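Putative methyltransferase (Emericella variicolor, PDB 7DMB) binds S-adenosyl-L-homocysteine and probably works as a trans-acting methyltransferase in the biosynthesis of the fungal polyketide calbistrin. Local coordinates at residues V161-V164 with K165-K169; T81-K84 with P85-K89; D151-V154 with D155-G159. All coordinates share one frame; numbering follows the deposited sequence.

Interaction 1: V161-V164 with K165-K169; sequences VKLV and KVLLK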
# COMPACT_ATOMS: atom_id res chain seq x y z
N VAL A 161 10.78 -12.11 -18.63
CA VAL A 161 9.51 -11.45 -18.42
C VAL A 161 9.62 -10.59 -17.17
O VAL A 161 10.36 -10.91 -16.23
CB VAL A 161 8.33 -12.47 -18.34
CG1 VAL A 161 8.32 -13.22 -17.03
CG2 VAL A 161 6.97 -11.76 -18.54
N LYS A 162 8.91 -9.46 -17.18
CA LYS A 162 8.88 -8.56 -16.04
C LYS A 162 7.83 -9.03 -15.03
O LYS A 162 6.79 -9.58 -15.40
CB LYS A 162 8.55 -7.13 -16.49
CG LYS A 162 9.49 -6.57 -17.55
CD LYS A 162 10.80 -6.10 -16.92
CE LYS A 162 11.75 -5.54 -17.96
NZ LYS A 162 12.97 -5.05 -17.30
N LEU A 163 8.12 -8.81 -13.75
CA LEU A 163 7.14 -9.06 -12.70
C LEU A 163 5.87 -8.23 -12.90
O LEU A 163 4.76 -8.75 -12.81
CB LEU A 163 7.73 -8.76 -11.32
CG LEU A 163 6.78 -8.98 -10.13
CD1 LEU A 163 6.39 -10.45 -10.00
CD2 LEU A 163 7.38 -8.48 -8.82
N VAL A 164 6.02 -6.92 -13.12
CA VAL A 164 4.85 -6.05 -13.23
C VAL A 164 3.92 -6.52 -14.34
O VAL A 164 2.70 -6.55 -14.17
CB VAL A 164 5.27 -4.58 -13.45
CG1 VAL A 164 4.04 -3.69 -13.67
CG2 VAL A 164 6.06 -4.07 -12.26
N LYS A 165 4.50 -6.91 -15.48
CA LYS A 165 3.69 -7.46 -16.57
C LYS A 165 2.95 -8.70 -16.11
O LYS A 165 1.74 -8.85 -16.37
CB LYS A 165 4.58 -7.79 -17.77
CG LYS A 165 3.78 -8.09 -19.02
CD LYS A 165 4.32 -9.29 -19.78
CE LYS A 165 3.38 -9.64 -20.93
NZ LYS A 165 4.11 -10.17 -22.11
N VAL A 166 3.65 -9.60 -15.42
CA VAL A 166 3.03 -10.79 -14.85
C VAL A 166 1.85 -10.41 -13.97
O VAL A 166 0.77 -11.00 -14.06
CB VAL A 166 4.08 -11.62 -14.08
CG1 VAL A 166 3.40 -12.56 -13.08
CG2 VAL A 166 4.95 -12.38 -15.06
N LEU A 167 2.01 -9.38 -13.15
CA LEU A 167 0.93 -9.00 -12.24
C LEU A 167 -0.16 -8.18 -12.91
O LEU A 167 -1.26 -8.08 -12.38
CB LEU A 167 1.49 -8.25 -11.03
CG LEU A 167 2.52 -9.02 -10.18
CD1 LEU A 167 2.92 -8.25 -8.91
CD2 LEU A 167 2.00 -10.39 -9.83
N LEU A 168 0.13 -7.59 -14.08
CA LEU A 168 -0.87 -6.77 -14.76
C LEU A 168 -1.98 -7.61 -15.36
O LEU A 168 -3.12 -7.15 -15.46
CB LEU A 168 -0.21 -5.93 -15.86
CG LEU A 168 0.53 -4.66 -15.43
CD1 LEU A 168 0.89 -3.79 -16.65
CD2 LEU A 168 -0.29 -3.87 -14.41
N LYS A 169 -1.67 -8.85 -15.74
CA LYS A 169 -2.63 -9.67 -16.48
C LYS A 169 -3.96 -9.78 -15.74
O LYS A 169 -4.00 -9.95 -14.52
CB LYS A 169 -2.06 -11.06 -16.73
CG LYS A 169 -2.98 -11.96 -17.53
CD LYS A 169 -2.18 -13.11 -18.13
CE LYS A 169 -3.04 -14.05 -18.96
NZ LYS A 169 -3.58 -15.17 -18.18

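Interaction 2: T81-K84 with P85-K89; sequences TCTK and PHFEK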
# COMPACT_ATOMS: atom_id res chain seq x y z
N THR A 81 19.30 -19.08 -13.23
CA THR A 81 20.34 -18.06 -13.35
C THR A 81 19.75 -16.72 -12.92
O THR A 81 19.03 -16.07 -13.68
CB THR A 81 20.87 -17.99 -14.78
OG1 THR A 81 21.37 -19.28 -15.15
CG2 THR A 81 21.97 -16.95 -14.88
N CYS A 82 20.07 -16.30 -11.69
CA CYS A 82 19.71 -14.95 -11.22
C CYS A 82 20.56 -13.92 -11.95
O CYS A 82 21.76 -13.79 -11.68
CB CYS A 82 19.90 -14.86 -9.71
SG CYS A 82 18.61 -15.72 -8.83
N THR A 83 19.93 -13.17 -12.85
CA THR A 83 20.66 -12.33 -13.79
C THR A 83 20.96 -10.94 -13.26
O THR A 83 21.75 -10.21 -13.89
CB THR A 83 19.88 -12.19 -15.10
OG1 THR A 83 18.54 -11.80 -14.79
CG2 THR A 83 19.88 -13.51 -15.84
N LYS A 84 20.36 -10.53 -12.16
CA LYS A 84 20.61 -9.25 -11.53
C LYS A 84 20.97 -9.49 -10.08
O LYS A 84 20.59 -10.51 -9.50
CB LYS A 84 19.40 -8.32 -11.63
CG LYS A 84 19.09 -7.86 -13.05
CD LYS A 84 18.03 -6.76 -13.06
CE LYS A 84 18.03 -6.03 -14.40
NZ LYS A 84 19.35 -6.14 -15.09
N PRO A 85 21.72 -8.57 -9.46
CA PRO A 85 22.05 -8.75 -8.04
C PRO A 85 20.83 -8.88 -7.14
O PRO A 85 20.85 -9.68 -6.20
CB PRO A 85 22.89 -7.50 -7.70
CG PRO A 85 23.39 -7.00 -9.03
CD PRO A 85 22.31 -7.33 -10.01
N HIS A 86 19.76 -8.12 -7.40
CA HIS A 86 18.61 -8.17 -6.50
C HIS A 86 17.82 -9.47 -6.63
O HIS A 86 17.14 -9.87 -5.67
CB HIS A 86 17.69 -6.96 -6.71
CG HIS A 86 16.79 -7.07 -7.91
ND1 HIS A 86 17.16 -6.61 -9.16
CD2 HIS A 86 15.54 -7.56 -8.05
CE1 HIS A 86 16.18 -6.83 -10.02
NE2 HIS A 86 15.18 -7.40 -9.37
N PHE A 87 17.90 -10.16 -7.77
CA PHE A 87 17.28 -11.47 -7.86
C PHE A 87 17.98 -12.44 -6.93
O PHE A 87 17.33 -13.30 -6.32
CB PHE A 87 17.31 -11.99 -9.30
CG PHE A 87 16.43 -11.23 -10.25
CD1 PHE A 87 16.88 -10.90 -11.52
CD2 PHE A 87 15.14 -10.86 -9.88
CE1 PHE A 87 16.06 -10.19 -12.40
CE2 PHE A 87 14.32 -10.17 -10.76
CZ PHE A 87 14.78 -9.83 -12.02
N GLU A 88 19.31 -12.31 -6.83
CA GLU A 88 20.10 -13.10 -5.88
C GLU A 88 19.70 -12.79 -4.45
O GLU A 88 19.64 -13.70 -3.61
CB GLU A 88 21.58 -12.80 -6.08
CG GLU A 88 22.18 -13.22 -7.41
CD GLU A 88 23.62 -12.76 -7.54
OE1 GLU A 88 23.85 -11.71 -8.18
OE2 GLU A 88 24.52 -13.42 -6.96
N LYS A 89 19.46 -11.52 -4.14
CA LYS A 89 19.01 -11.14 -2.81
C LYS A 89 17.68 -11.81 -2.48
O LYS A 89 17.49 -12.31 -1.36
CB LYS A 89 18.89 -9.62 -2.71
CG LYS A 89 20.19 -8.88 -3.04
CD LYS A 89 20.30 -7.58 -2.25
CE LYS A 89 21.63 -6.88 -2.52
NZ LYS A 89 21.62 -6.12 -3.80
O HOH W 1 23.77 -11.22 -11.25

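Interaction 3: D151-V154 with D155-G159; sequences DNVV and DIVEG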
# COMPACT_ATOMS: atom_id res chain seq x y z
N ASP A 151 4.91 -19.22 -10.45
CA ASP A 151 4.75 -19.81 -11.77
C ASP A 151 5.64 -19.16 -12.81
O ASP A 151 5.84 -19.74 -13.88
CB ASP A 151 3.28 -19.71 -12.17
CG ASP A 151 2.94 -20.56 -13.37
OD1 ASP A 151 3.32 -21.75 -13.41
OD2 ASP A 151 2.30 -20.02 -14.28
N ASN A 152 6.19 -17.98 -12.53
CA ASN A 152 7.00 -17.25 -13.51
C ASN A 152 8.41 -16.94 -13.00
O ASN A 152 9.15 -16.25 -13.70
CB ASN A 152 6.33 -15.94 -13.90
CG ASN A 152 5.04 -16.14 -14.63
OD1 ASN A 152 5.03 -16.28 -15.86
ND2 ASN A 152 3.94 -16.15 -13.89
N VAL A 153 8.78 -17.43 -11.82
CA VAL A 153 9.96 -16.89 -11.14
C VAL A 153 11.21 -17.04 -12.01
O VAL A 153 12.01 -16.10 -12.13
CB VAL A 153 10.12 -17.53 -9.75
CG1 VAL A 153 10.26 -19.03 -9.86
CG2 VAL A 153 11.29 -16.90 -9.02
N VAL A 154 11.38 -18.20 -12.66
CA VAL A 154 12.56 -18.43 -13.49
C VAL A 154 12.59 -17.46 -14.67
O VAL A 154 13.60 -16.80 -14.91
CB VAL A 154 12.64 -19.89 -13.96
CG1 VAL A 154 13.71 -20.05 -15.08
CG2 VAL A 154 12.94 -20.83 -12.76
N ASP A 155 11.49 -17.37 -15.42
CA ASP A 155 11.42 -16.37 -16.49
C ASP A 155 11.69 -14.97 -15.96
O ASP A 155 12.20 -14.12 -16.69
CB ASP A 155 10.04 -16.39 -17.16
CG ASP A 155 9.89 -17.53 -18.15
OD1 ASP A 155 10.87 -18.27 -18.37
OD2 ASP A 155 8.78 -17.69 -18.70
N ILE A 156 11.34 -14.70 -14.70
CA ILE A 156 11.57 -13.36 -14.17
C ILE A 156 13.04 -13.16 -13.81
O ILE A 156 13.68 -12.21 -14.28
CB ILE A 156 10.63 -13.08 -12.98
CG1 ILE A 156 9.16 -13.08 -13.44
CG2 ILE A 156 11.00 -11.75 -12.29
CD1 ILE A 156 8.14 -13.17 -12.32
N VAL A 157 13.62 -14.07 -13.01
CA VAL A 157 15.02 -13.86 -12.61
C VAL A 157 15.97 -14.05 -13.77
O VAL A 157 17.12 -13.59 -13.71
CB VAL A 157 15.47 -14.76 -11.45
CG1 VAL A 157 14.56 -14.60 -10.23
CG2 VAL A 157 15.56 -16.22 -11.90
N GLU A 158 15.54 -14.73 -14.83
CA GLU A 158 16.40 -14.85 -16.00
C GLU A 158 16.16 -13.76 -17.04
O GLU A 158 16.75 -13.82 -18.13
CB GLU A 158 16.26 -16.23 -16.62
CG GLU A 158 16.64 -17.31 -15.61
CD GLU A 158 16.96 -18.66 -16.24
OE1 GLU A 158 16.66 -18.87 -17.44
OE2 GLU A 158 17.51 -19.51 -15.50
N GLY A 159 15.31 -12.77 -16.74
CA GLY A 159 15.17 -11.60 -17.60
C GLY A 159 14.36 -11.81 -18.86
O GLY A 159 14.53 -11.05 -19.82
O HOH W 2 7.03 -17.68 -16.96

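Interaction 1: V161-V164 with K165-K169
Lys162, the N-cap residue, and Val166 make the first turn of the short helix 163-168, where Val166 N donates to Lys162 O at 3.1 Å, fairly straight at the hydrogen (164°), Leu167 N follows with a 2.8 Å bond that meets Leu163 O almost head-on, and the bond from Leu168 N to Val164 O is weak because it is bent to 126°.

Ahead of the helix, Val161 is still extended and lays its two methyls against the first turn. CG2 meets the aliphatic CD of Lys165 at 3.8 Å, and CG1 comes to 4.0 Å from Val166 CG2; both partners run across the valine at roughly a right angle. On the buried side, Leu163 CG packs on Leu167 CD1 at 4.1 Å, the two side chains slanting past one another, and Leu163 also reaches Leu326 and Leu327. On the exposed side Val164 and Leu168 run alongside each other. With Val164 CG1 trans to its own nitrogen (chi1 176°), this methyl leans forward onto Leu168 CG at 4.0 Å.

Leu168 ends about 6 Å from the side chain of Thr209, which binds S-adenosyl-L-homocysteine. Across the junction the side chains meet through carbon alone, so polar cohesion in this short helix rests on its backbone bonds, with Arg148 adding a grip on Lys169 O.

Interaction 2: T81-K84 with P85-K89
Lys84 O is gripped by two backbone N-H groups of the helix that starts right after it: Phe87 N at 3.2 Å and Glu88 N at 3.5 Å. Both bonds are weak, the first through its bend (127°), the second through its length. Lys84 is the N-cap residue of helix 85-101, and Pro85 opens the first turn.

The Lys84 side chain runs alongside both rings. Its CB lies 3.6 Å from Phe87 CD1, and further out CD sits at the edge of the imidazole, 3.6 Å from His86 CE1. Thr83 OG1 also stands at the phenyl edge, close to the ring plane, while its hydrogen bond goes to Val157 O. His86 NE2 is bonded to Leu326 O.

Cys82 turns its CB toward the helix, 3.6 Å from Glu88 CG and also against Phe87 CB. A water links Cys82 and Glu88 as well, donating to Cys82 O at 3.3 Å and to Glu88 OE1 at 3.1 Å. With both first-turn bonds to Lys84 O weak, the chemistry implies that the turn between helices 56-79 and 85-101 also relies on carbon contacts, the water bridge and bonds to neighbouring parts of the fold.

Interaction 3: D151-V154 with D155-G159
The carboxylate of Glu158 takes Val154 CG1 on one face: the methyl sits almost straight above Glu158 CD, 3.7 Å from that carbon and about equally far from OE1 and OE2. The two side chains run side by side, and Val154 CG1, which a chi1 of 167° swings over beside the carbonyl carbon, is the branch that touches. Both carboxylate oxygens have partners beyond the segments, OE1 in a salt bridge with Arg160 and OE2 accepting from Thr81 N, which should hold the group in its rotation. The flat ends of Asn152 and Asp155 do not meet directly. A water spans them, donating to Asn152 OD1 at 2.7 Å and to Asp155 OD2 at 2.5 Å. Asn152 ND2 turns instead to Arg148 O one turn back, and Asp155 OD1 is salt-bridged to Arg160.

This is the C-terminal end of helix 140-157, closed by a Schellman motif. Gly159, with positive phi, is the C-prime residue; its N bonds to Ile156 O at 3.0 Å, and Arg160 N reaches back to Asp155 O. Arg160 thus pairs with both acids and takes part in the cap through its backbone. Regular helical bonds run right up to the cap: Val157 N to Val153 O is short and nearly straight (2.7 Å, 171°), and Glu158 N to Val154 O measures 2.8 Å.

Ile156, Val153 and Val157 are buried. Ile156 CD1 lies against Asn152 CB at 3.7 Å, and Ile156 CG1, anti to its own carbonyl carbon (chi1 -64°), passes close to Asn152 O. Val153 CG2 and Val157 CG1 point the same way, 4.2 Å apart; Val153 goes on to meet Met73 and Leu77 of helix 56-79, and Val157 packs against Phe87.

Along the chain interaction 2 comes first, then interaction 3, then interaction 1, with interaction 3 touching both others, each centre about 10 Å from its own. Interactions 1 and 2 do not meet: their centres are about 17 Å apart and their nearest atoms about 6 Å. The end of helix 140-157 contacts both the loop leading into helix 85-101, through Thr81 and Thr83, and the residues before helix 163-168, through a probable bond from Val161 N to Asp155 O (3.1 Å). All three belong to the helical part beside the seven-stranded sheet of the methyltransferase fold. Interaction 1 is near the S-adenosyl-L-homocysteine site, the side chain of Val164 about 9 Å from the ligand; the other two lie away from it.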